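Local coordinates for lysine cyclodeaminase (Streptomyces pristinaespiralis, PDB 5YU3), which converts L-lysine to L-pipecolic acid with release of ammonia, NAD probably serving as the bound cofactor, and also recognises L-ornithine and L-2,4-diaminobutyric acid, at residues A36-G41 and G276-H281; A124-A129 and H229-G234; T254-E259 and D300-A305. All coordinates share one frame; numbering follows the deposited sequence.

Contact 1: A36-G41 and G276-H281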
# COMPACT_ATOMS: atom_id res chain seq x y z
N ALA A 36 -12.85 20.57 -7.91
CA ALA A 36 -14.17 21.19 -7.79
C ALA A 36 -15.23 20.15 -7.44
O ALA A 36 -16.14 20.42 -6.65
CB ALA A 36 -14.53 21.90 -9.09
N GLU A 37 -15.11 18.94 -8.00
CA GLU A 37 -16.03 17.86 -7.64
C GLU A 37 -15.95 17.53 -6.15
O GLU A 37 -16.98 17.31 -5.50
CB GLU A 37 -15.76 16.63 -8.50
CG GLU A 37 -16.36 16.74 -9.89
CD GLU A 37 -15.78 15.77 -10.90
OE1 GLU A 37 -14.90 14.96 -10.54
OE2 GLU A 37 -16.20 15.84 -12.08
N ILE A 38 -14.74 17.49 -5.59
CA ILE A 38 -14.61 17.31 -4.14
C ILE A 38 -15.27 18.46 -3.41
O ILE A 38 -16.02 18.26 -2.44
CB ILE A 38 -13.13 17.16 -3.75
CG1 ILE A 38 -12.55 15.85 -4.30
CG2 ILE A 38 -12.95 17.22 -2.24
CD1 ILE A 38 -11.11 15.61 -3.88
N GLY A 39 -15.04 19.69 -3.87
CA GLY A 39 -15.61 20.85 -3.20
C GLY A 39 -17.13 20.86 -3.22
O GLY A 39 -17.77 21.40 -2.31
N ARG A 40 -17.73 20.27 -4.25
CA ARG A 40 -19.18 20.17 -4.35
C ARG A 40 -19.74 18.93 -3.65
O ARG A 40 -20.95 18.69 -3.72
CB ARG A 40 -19.61 20.16 -5.82
CG ARG A 40 -19.44 21.50 -6.50
CD ARG A 40 -20.15 21.53 -7.82
NE ARG A 40 -19.54 20.60 -8.77
CZ ARG A 40 -18.61 20.95 -9.65
NH1 ARG A 40 -18.18 22.20 -9.70
NH2 ARG A 40 -18.10 20.05 -10.48
N GLY A 41 -18.89 18.14 -3.01
CA GLY A 41 -19.36 16.95 -2.33
C GLY A 41 -19.70 15.79 -3.24
O GLY A 41 -20.29 14.81 -2.78
N GLY A 276 -7.43 28.47 6.25
CA GLY A 276 -8.43 28.87 5.28
C GLY A 276 -9.13 27.66 4.69
O GLY A 276 -8.81 26.51 5.01
N PRO A 277 -10.12 27.91 3.85
CA PRO A 277 -10.80 26.79 3.18
C PRO A 277 -9.82 26.01 2.31
O PRO A 277 -8.94 26.60 1.68
CB PRO A 277 -11.89 27.46 2.36
CG PRO A 277 -11.93 28.96 2.93
CD PRO A 277 -10.74 29.21 3.40
N GLN A 278 -9.99 24.69 2.28
CA GLN A 278 -9.09 23.83 1.52
C GLN A 278 -9.21 24.10 0.03
O GLN A 278 -10.18 24.70 -0.45
CB GLN A 278 -9.40 22.35 1.80
CG GLN A 278 -10.75 21.88 1.28
CD GLN A 278 -11.09 20.47 1.74
OE1 GLN A 278 -10.95 19.50 0.99
NE2 GLN A 278 -11.53 20.34 2.99
N LEU A 279 -8.20 23.64 -0.72
CA LEU A 279 -8.12 23.98 -2.14
C LEU A 279 -9.36 23.52 -2.90
O LEU A 279 -9.88 24.26 -3.76
CB LEU A 279 -6.85 23.37 -2.74
CG LEU A 279 -6.62 23.57 -4.25
CD1 LEU A 279 -6.54 25.05 -4.59
CD2 LEU A 279 -5.34 22.85 -4.65
N ALA A 280 -9.88 22.32 -2.59
CA ALA A 280 -11.08 21.84 -3.26
C ALA A 280 -12.24 22.83 -3.11
O ALA A 280 -13.01 23.04 -4.05
CB ALA A 280 -11.49 20.47 -2.72
N HIS A 281 -12.37 23.44 -1.93
CA HIS A 281 -13.47 24.39 -1.75
C HIS A 281 -13.25 25.64 -2.58
O HIS A 281 -14.21 26.18 -3.15
CB HIS A 281 -13.65 24.74 -0.27
CG HIS A 281 -14.86 25.58 0.00
ND1 HIS A 281 -14.81 26.94 0.24
CD2 HIS A 281 -16.18 25.25 0.00
CE1 HIS A 281 -16.03 27.40 0.42
NE2 HIS A 281 -16.88 26.40 0.27

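Contact 2: A124-A129 and H229-G234. With NA (sodium ion), chain E; NAD (nicotinamide-adenine-dinucleotide), chain F.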
# COMPACT_ATOMS: atom_id res chain seq x y z
N ALA A 124 1.10 20.50 -11.40
CA ALA A 124 -0.26 20.88 -11.75
C ALA A 124 -1.01 21.43 -10.55
O ALA A 124 -1.76 22.40 -10.68
CB ALA A 124 -1.01 19.68 -12.34
N ALA A 125 -0.84 20.82 -9.38
CA ALA A 125 -1.58 21.28 -8.21
C ALA A 125 -1.17 22.70 -7.84
O ALA A 125 -2.03 23.54 -7.53
CB ALA A 125 -1.35 20.33 -7.03
N SER A 126 0.14 22.99 -7.88
CA SER A 126 0.60 24.36 -7.66
C SER A 126 0.01 25.32 -8.70
O SER A 126 -0.33 26.46 -8.37
CB SER A 126 2.13 24.42 -7.69
OG SER A 126 2.70 23.82 -6.54
N ALA A 127 -0.12 24.86 -9.95
CA ALA A 127 -0.70 25.71 -10.99
C ALA A 127 -2.17 26.00 -10.70
O ALA A 127 -2.63 27.13 -10.90
CB ALA A 127 -0.55 25.06 -12.36
N VAL A 128 -2.93 24.99 -10.25
CA VAL A 128 -4.32 25.22 -9.88
C VAL A 128 -4.42 26.25 -8.75
O VAL A 128 -5.24 27.18 -8.80
CB VAL A 128 -5.00 23.90 -9.47
CG1 VAL A 128 -6.40 24.15 -8.91
CG2 VAL A 128 -5.06 22.96 -10.66
N ALA A 129 -3.60 26.08 -7.72
CA ALA A 129 -3.65 27.00 -6.58
C ALA A 129 -3.20 28.40 -6.97
O ALA A 129 -3.75 29.40 -6.49
CB ALA A 129 -2.79 26.50 -5.43
N HIS A 229 2.30 34.98 -3.53
CA HIS A 229 1.74 33.65 -3.31
C HIS A 229 2.86 32.62 -3.23
O HIS A 229 3.76 32.61 -4.08
CB HIS A 229 0.78 33.24 -4.43
CG HIS A 229 0.32 31.83 -4.29
ND1 HIS A 229 -0.46 31.42 -3.24
CD2 HIS A 229 0.58 30.73 -5.03
CE1 HIS A 229 -0.69 30.12 -3.34
NE2 HIS A 229 -0.07 29.67 -4.43
N ILE A 230 2.80 31.74 -2.23
CA ILE A 230 3.80 30.70 -2.05
C ILE A 230 3.12 29.34 -2.20
O ILE A 230 2.11 29.08 -1.54
CB ILE A 230 4.48 30.77 -0.67
CG1 ILE A 230 5.06 32.17 -0.41
CG2 ILE A 230 5.56 29.68 -0.56
CD1 ILE A 230 5.66 32.32 0.99
N ASN A 231 3.69 28.49 -3.06
CA ASN A 231 3.35 27.06 -3.06
C ASN A 231 4.38 26.37 -2.18
O ASN A 231 5.55 26.27 -2.54
CB ASN A 231 3.34 26.48 -4.47
CG ASN A 231 2.46 27.25 -5.42
OD1 ASN A 231 1.23 27.24 -5.30
ND2 ASN A 231 3.09 27.94 -6.38
N ALA A 232 3.95 25.92 -0.99
CA ALA A 232 4.83 25.22 -0.06
C ALA A 232 4.71 23.73 -0.37
O ALA A 232 3.73 23.08 -0.00
CB ALA A 232 4.44 25.55 1.38
N VAL A 233 5.69 23.19 -1.09
CA VAL A 233 5.52 21.88 -1.72
C VAL A 233 6.28 20.81 -0.95
O VAL A 233 5.86 19.65 -0.90
CB VAL A 233 5.97 21.93 -3.20
CG1 VAL A 233 5.94 20.53 -3.83
CG2 VAL A 233 5.08 22.88 -3.98
N GLY A 234 7.41 21.20 -0.35
CA GLY A 234 8.21 20.27 0.43
C GLY A 234 7.38 19.60 1.50
O GLY A 234 6.56 20.25 2.15
NA NA E . 3.88 21.51 2.36
PA NAD F . 15.15 16.53 -4.93
O1A NAD F . 16.11 15.78 -4.07
O2A NAD F . 15.14 16.30 -6.43
O5B NAD F . 15.43 18.11 -4.74
C5B NAD F . 15.41 18.68 -3.43
C4B NAD F . 16.41 19.83 -3.45
O4B NAD F . 16.32 20.56 -2.22
C3B NAD F . 17.85 19.33 -3.54
O3B NAD F . 18.49 19.87 -4.72
C2B NAD F . 18.50 19.87 -2.28
O2B NAD F . 19.86 20.28 -2.45
C1B NAD F . 17.62 21.05 -1.95
N9A NAD F . 17.66 21.55 -0.56
C8A NAD F . 17.78 20.84 0.58
N7A NAD F . 17.74 21.67 1.67
C5A NAD F . 17.59 22.93 1.20
C6A NAD F . 17.48 24.29 1.76
N6A NAD F . 17.52 24.49 3.10
N1A NAD F . 17.32 25.32 0.90
C2A NAD F . 17.28 25.17 -0.44
N3A NAD F . 17.39 23.96 -1.03
C4A NAD F . 17.54 22.84 -0.27
O3 NAD F . 13.66 16.25 -4.34
PN NAD F . 12.26 16.66 -4.99
O1N NAD F . 12.43 17.98 -5.70
O2N NAD F . 11.73 15.46 -5.74
O5D NAD F . 11.32 16.84 -3.69
C5D NAD F . 11.45 18.00 -2.87
C4D NAD F . 10.38 17.95 -1.78
O4D NAD F . 9.08 17.89 -2.37
C3D NAD F . 10.50 16.71 -0.92
O3D NAD F . 10.17 17.05 0.44
C2D NAD F . 9.42 15.80 -1.46
O2D NAD F . 9.01 14.79 -0.53
C1D NAD F . 8.35 16.83 -1.75
N1N NAD F . 7.29 16.39 -2.65
C2N NAD F . 6.06 16.89 -2.45
C3N NAD F . 4.99 16.51 -3.26
C7N NAD F . 3.65 17.11 -3.01
O7N NAD F . 2.66 16.64 -3.53
N7N NAD F . 3.58 18.21 -2.23
C4N NAD F . 5.21 15.63 -4.32
C5N NAD F . 6.50 15.15 -4.51
C6N NAD F . 7.54 15.55 -3.67

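Contact 3: T254-E259 and D300-A305. With NA (sodium ion), chain E; NAD (nicotinamide-adenine-dinucleotide), chain F; PRO (proline), chain G.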
# COMPACT_ATOMS: atom_id res chain seq x y z
N THR A 254 -4.30 27.93 2.40
CA THR A 254 -5.19 26.87 1.92
C THR A 254 -4.38 25.58 1.79
O THR A 254 -3.29 25.59 1.20
CB THR A 254 -5.85 27.24 0.59
OG1 THR A 254 -6.73 26.17 0.18
CG2 THR A 254 -4.81 27.49 -0.52
N ALA A 255 -4.89 24.50 2.36
CA ALA A 255 -4.22 23.20 2.27
C ALA A 255 -4.90 22.34 1.22
O ALA A 255 -6.11 22.46 0.99
CB ALA A 255 -4.25 22.47 3.62
N ASP A 256 -4.12 21.45 0.59
CA ASP A 256 -4.76 20.51 -0.32
C ASP A 256 -5.58 19.48 0.45
O ASP A 256 -6.64 19.04 -0.02
CB ASP A 256 -3.72 19.83 -1.24
CG ASP A 256 -2.60 19.08 -0.51
OD1 ASP A 256 -2.49 19.05 0.74
OD2 ASP A 256 -1.76 18.52 -1.26
N HIS A 257 -5.15 19.16 1.65
CA HIS A 257 -5.74 18.08 2.44
C HIS A 257 -5.55 18.50 3.89
O HIS A 257 -4.46 18.33 4.45
CB HIS A 257 -5.05 16.75 2.14
CG HIS A 257 -5.74 15.54 2.70
ND1 HIS A 257 -6.00 15.38 4.05
CD2 HIS A 257 -6.20 14.42 2.10
CE1 HIS A 257 -6.60 14.22 4.24
NE2 HIS A 257 -6.74 13.62 3.07
N PRO A 258 -6.56 19.14 4.50
CA PRO A 258 -6.34 19.74 5.83
C PRO A 258 -5.75 18.80 6.86
O PRO A 258 -4.77 19.15 7.54
CB PRO A 258 -7.74 20.22 6.20
CG PRO A 258 -8.43 20.46 4.77
CD PRO A 258 -7.91 19.56 3.96
N GLU A 259 -6.32 17.60 7.01
CA GLU A 259 -5.82 16.69 8.04
C GLU A 259 -4.38 16.30 7.77
O GLU A 259 -3.55 16.27 8.68
CB GLU A 259 -6.71 15.45 8.13
CG GLU A 259 -6.31 14.52 9.27
CD GLU A 259 -7.32 13.40 9.51
OE1 GLU A 259 -8.04 13.02 8.58
OE2 GLU A 259 -7.37 12.89 10.66
N ASP A 300 -0.50 25.14 0.99
CA ASP A 300 0.20 24.09 1.72
C ASP A 300 -0.05 22.76 1.01
O ASP A 300 -1.11 22.16 1.17
CB ASP A 300 -0.27 24.04 3.17
CG ASP A 300 0.62 23.19 4.04
OD1 ASP A 300 1.73 22.82 3.59
OD2 ASP A 300 0.24 22.91 5.20
N SER A 301 0.93 22.32 0.22
CA SER A 301 0.81 21.15 -0.63
C SER A 301 1.49 19.96 0.04
O SER A 301 2.67 20.05 0.43
CB SER A 301 1.43 21.42 -2.01
OG SER A 301 1.30 20.29 -2.87
N THR A 302 0.75 18.87 0.21
CA THR A 302 1.30 17.62 0.71
C THR A 302 1.16 16.48 -0.28
O THR A 302 1.90 15.49 -0.15
CB THR A 302 0.63 17.21 2.03
OG1 THR A 302 -0.77 16.97 1.80
CG2 THR A 302 0.80 18.31 3.07
N GLY A 303 0.27 16.60 -1.26
CA GLY A 303 -0.00 15.55 -2.22
C GLY A 303 -1.01 14.57 -1.66
O GLY A 303 -0.93 14.20 -0.49
N PHE A 304 -1.99 14.16 -2.46
CA PHE A 304 -2.88 13.11 -1.98
C PHE A 304 -3.30 12.24 -3.15
O PHE A 304 -3.22 12.64 -4.32
CB PHE A 304 -4.08 13.69 -1.17
CG PHE A 304 -5.01 14.58 -1.94
CD1 PHE A 304 -4.64 15.89 -2.29
CD2 PHE A 304 -6.30 14.15 -2.25
CE1 PHE A 304 -5.52 16.72 -2.97
CE2 PHE A 304 -7.19 14.98 -2.94
CZ PHE A 304 -6.79 16.27 -3.29
N ALA A 305 -3.73 11.02 -2.82
CA ALA A 305 -3.83 9.96 -3.81
C ALA A 305 -4.82 10.27 -4.92
O ALA A 305 -4.65 9.77 -6.04
CB ALA A 305 -4.19 8.65 -3.10
NA NA E . 3.88 21.51 2.36
PA NAD F . 15.15 16.53 -4.93
O1A NAD F . 16.11 15.78 -4.07
O2A NAD F . 15.14 16.30 -6.43
O5B NAD F . 15.43 18.11 -4.74
C5B NAD F . 15.41 18.68 -3.43
C4B NAD F . 16.41 19.83 -3.45
O4B NAD F . 16.32 20.56 -2.22
C3B NAD F . 17.85 19.33 -3.54
O3B NAD F . 18.49 19.87 -4.72
C2B NAD F . 18.50 19.87 -2.28
O2B NAD F . 19.86 20.28 -2.45
C1B NAD F . 17.62 21.05 -1.95
N9A NAD F . 17.66 21.55 -0.56
C8A NAD F . 17.78 20.84 0.58
N7A NAD F . 17.74 21.67 1.67
C5A NAD F . 17.59 22.93 1.20
C6A NAD F . 17.48 24.29 1.76
N6A NAD F . 17.52 24.49 3.10
N1A NAD F . 17.32 25.32 0.90
C2A NAD F . 17.28 25.17 -0.44
N3A NAD F . 17.39 23.96 -1.03
C4A NAD F . 17.54 22.84 -0.27
O3 NAD F . 13.66 16.25 -4.34
PN NAD F . 12.26 16.66 -4.99
O1N NAD F . 12.43 17.98 -5.70
O2N NAD F . 11.73 15.46 -5.74
O5D NAD F . 11.32 16.84 -3.69
C5D NAD F . 11.45 18.00 -2.87
C4D NAD F . 10.38 17.95 -1.78
O4D NAD F . 9.08 17.89 -2.37
C3D NAD F . 10.50 16.71 -0.92
O3D NAD F . 10.17 17.05 0.44
C2D NAD F . 9.42 15.80 -1.46
O2D NAD F . 9.01 14.79 -0.53
C1D NAD F . 8.35 16.83 -1.75
N1N NAD F . 7.29 16.39 -2.65
C2N NAD F . 6.06 16.89 -2.45
C3N NAD F . 4.99 16.51 -3.26
C7N NAD F . 3.65 17.11 -3.01
O7N NAD F . 2.66 16.64 -3.53
N7N NAD F . 3.58 18.21 -2.23
C4N NAD F . 5.21 15.63 -4.32
C5N NAD F . 6.50 15.15 -4.51
C6N NAD F . 7.54 15.55 -3.67
N PRO G . 4.63 13.42 -0.77
CA PRO G . 4.90 12.71 -2.13
C PRO G . 3.56 12.40 -2.85
O PRO G . 3.67 11.55 -3.75
CB PRO G . 5.55 11.67 -1.78
CG PRO G . 6.47 12.19 -0.56
CD PRO G . 5.98 13.33 -0.18
OXT PRO G . 2.45 12.98 -2.60

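Contact 1: A36-G41 and G276-H281
I38 has its CG2 methyl anti to the backbone N and its CG1 branch beside that N (chi1 -68°), an arrangement that lays CG2 against the methyl of A280. I38 CG2 and A280 CB meet at 3.6 Å, the one apolar side-chain contact between 36-41 and 276-281. The side chain of Q278 also turns this way, its OE1 coming within 4.4 Å of I38 CG2. Next to it the backbones come together at G39, whose CA lies 4.4 Å from H281 CA. G39 CA comes up beside the carbonyl oxygen of A280, G39 CA to A280 O 3.5 Å, in a CA-H...O contact with 141° at the hydrogen. A side chain at position 39 would run straight into that oxygen, so the close approach depends on the missing CB. Beyond it helix 20-39 ends in a Schellman motif at G41, which has positive phi, while Q278 stands at the N-cap position of helix 279-284. With no conventional hydrogen bond crossing between the segments, the contact rests on the fit of two methyl groups and on a glycine CA against a carbonyl oxygen, an attachment governed by shape more than by polarity.

Contact 2: A124-A129 and H229-G234
The amide nitrogen ND2 of N231, whose side chain lies against S126, donates to two hydroxyls, those of S130 on helix 115-133 and S206 on strand 204-207. At the other end of the same amide, N231 OD1 accepts from H229 NE2 at 2.9 Å. The donor stands well above the carbonyl plane, 56° out of it, so the imidazole comes over the amide instead of meeting a lone pair. H229 ND1 in turn is bonded to the hydroxyl of S297. Gripped at both ends, the amide is fixed in rotation; S126 CB stands over one face of it, 3.6 Å from N231 CG, and H229 NE2 comes from the other face. A leucine here would probably leave H229 NE2 without its acceptor and the hydroxyls of S130 and S206 without their shared donor. S126 OG is hydrogen-bonded to Q153 OE1 of helix 148-160 and touches V233 CG2 at 3.6 Å. The other methyl of V233, CG1, is anti to the backbone N (chi1 174°) and lies by the nicotinamide carboxamide. That carboxamide is held by the backbone: NAD N7N donates to V233 O at 3.0 Å, nearly straight at 169°. The carbonyls before and after it turn to the sodium ion, A232 O at 2.8 Å and G234 O at 3.0 Å. Helix 115-133 runs roughly antiparallel to strand 229-232, the short axes 9.2 Å apart, and H229, N231 and V233, every second residue, point toward it. A helix laid over a parallel sheet whose strand ends at the nicotinamide is characteristic of a Rossmann-type dinucleotide-binding domain.

Contact 3: T254-E259 and D300-A305
The ligand site, where the sodium ion, nicotinamide and bound proline meet the end of strand 297-300 and the loop after it, is tied to the neighbouring strand 252-255 by the carboxylate of D256. Its OD2 accepts from G303 N at 2.8 Å through the syn lone pair and from T302 N, 33° out of the carboxylate plane. D256 OD1 takes the hydroxyl T302 OG1 at 2.9 Å. D256 CG sits between its backbone N and carbonyl carbon (chi1 57°), aiming both oxygens at the loop. Ahead of this grip the strands pair as parallel neighbours at the edge of the Rossmann-type sheet: D300 N donates to T254 O at 2.8 Å, and D256 N to D300 O at 3.1 Å, on either side of the A255-D300 bridge. Beyond it the edge of the H257 ring is turned toward the face of F304 in an offset T-shaped pair, planes at 70°, while H257 ND1 caps Q260 N and H257 NE2 is hydrogen-bonded to S46 O. The strand end and the loop present D300 OD1, also bonded to E266 N, and S301 O, 2.7 Å away, to the sodium ion; D300 OD2 bonds C267 N. S301 OG accepts from NAD N7N at 3.2 Å. A CB on G303 would collide with the proline carboxylate; T302 O, also bonded to R49, bonds weakly to the proline nitrogen.

In the fold
Contact 1 is partly buried at the periphery, whereas contacts 2 and 3 are buried and share the parallel sheet, the sodium ion and NAD. Their chemistry follows this gradient: methyl packing and a glycine CA against a carbonyl oxygen at the periphery, an amide network between helix and sheet in contact 2, and a carboxylate gripping loop amides in contact 3. Contacts 2 and 3 each supply two of the four sodium ligands and an acceptor for the nicotinamide amide, and join through A232 O and S301 N. Contact 1 is tied to contact 3 by backbone bonding of L279 to A255 and by T254 OG1 to P277 O, and packs on contact 2 through L279 against A129.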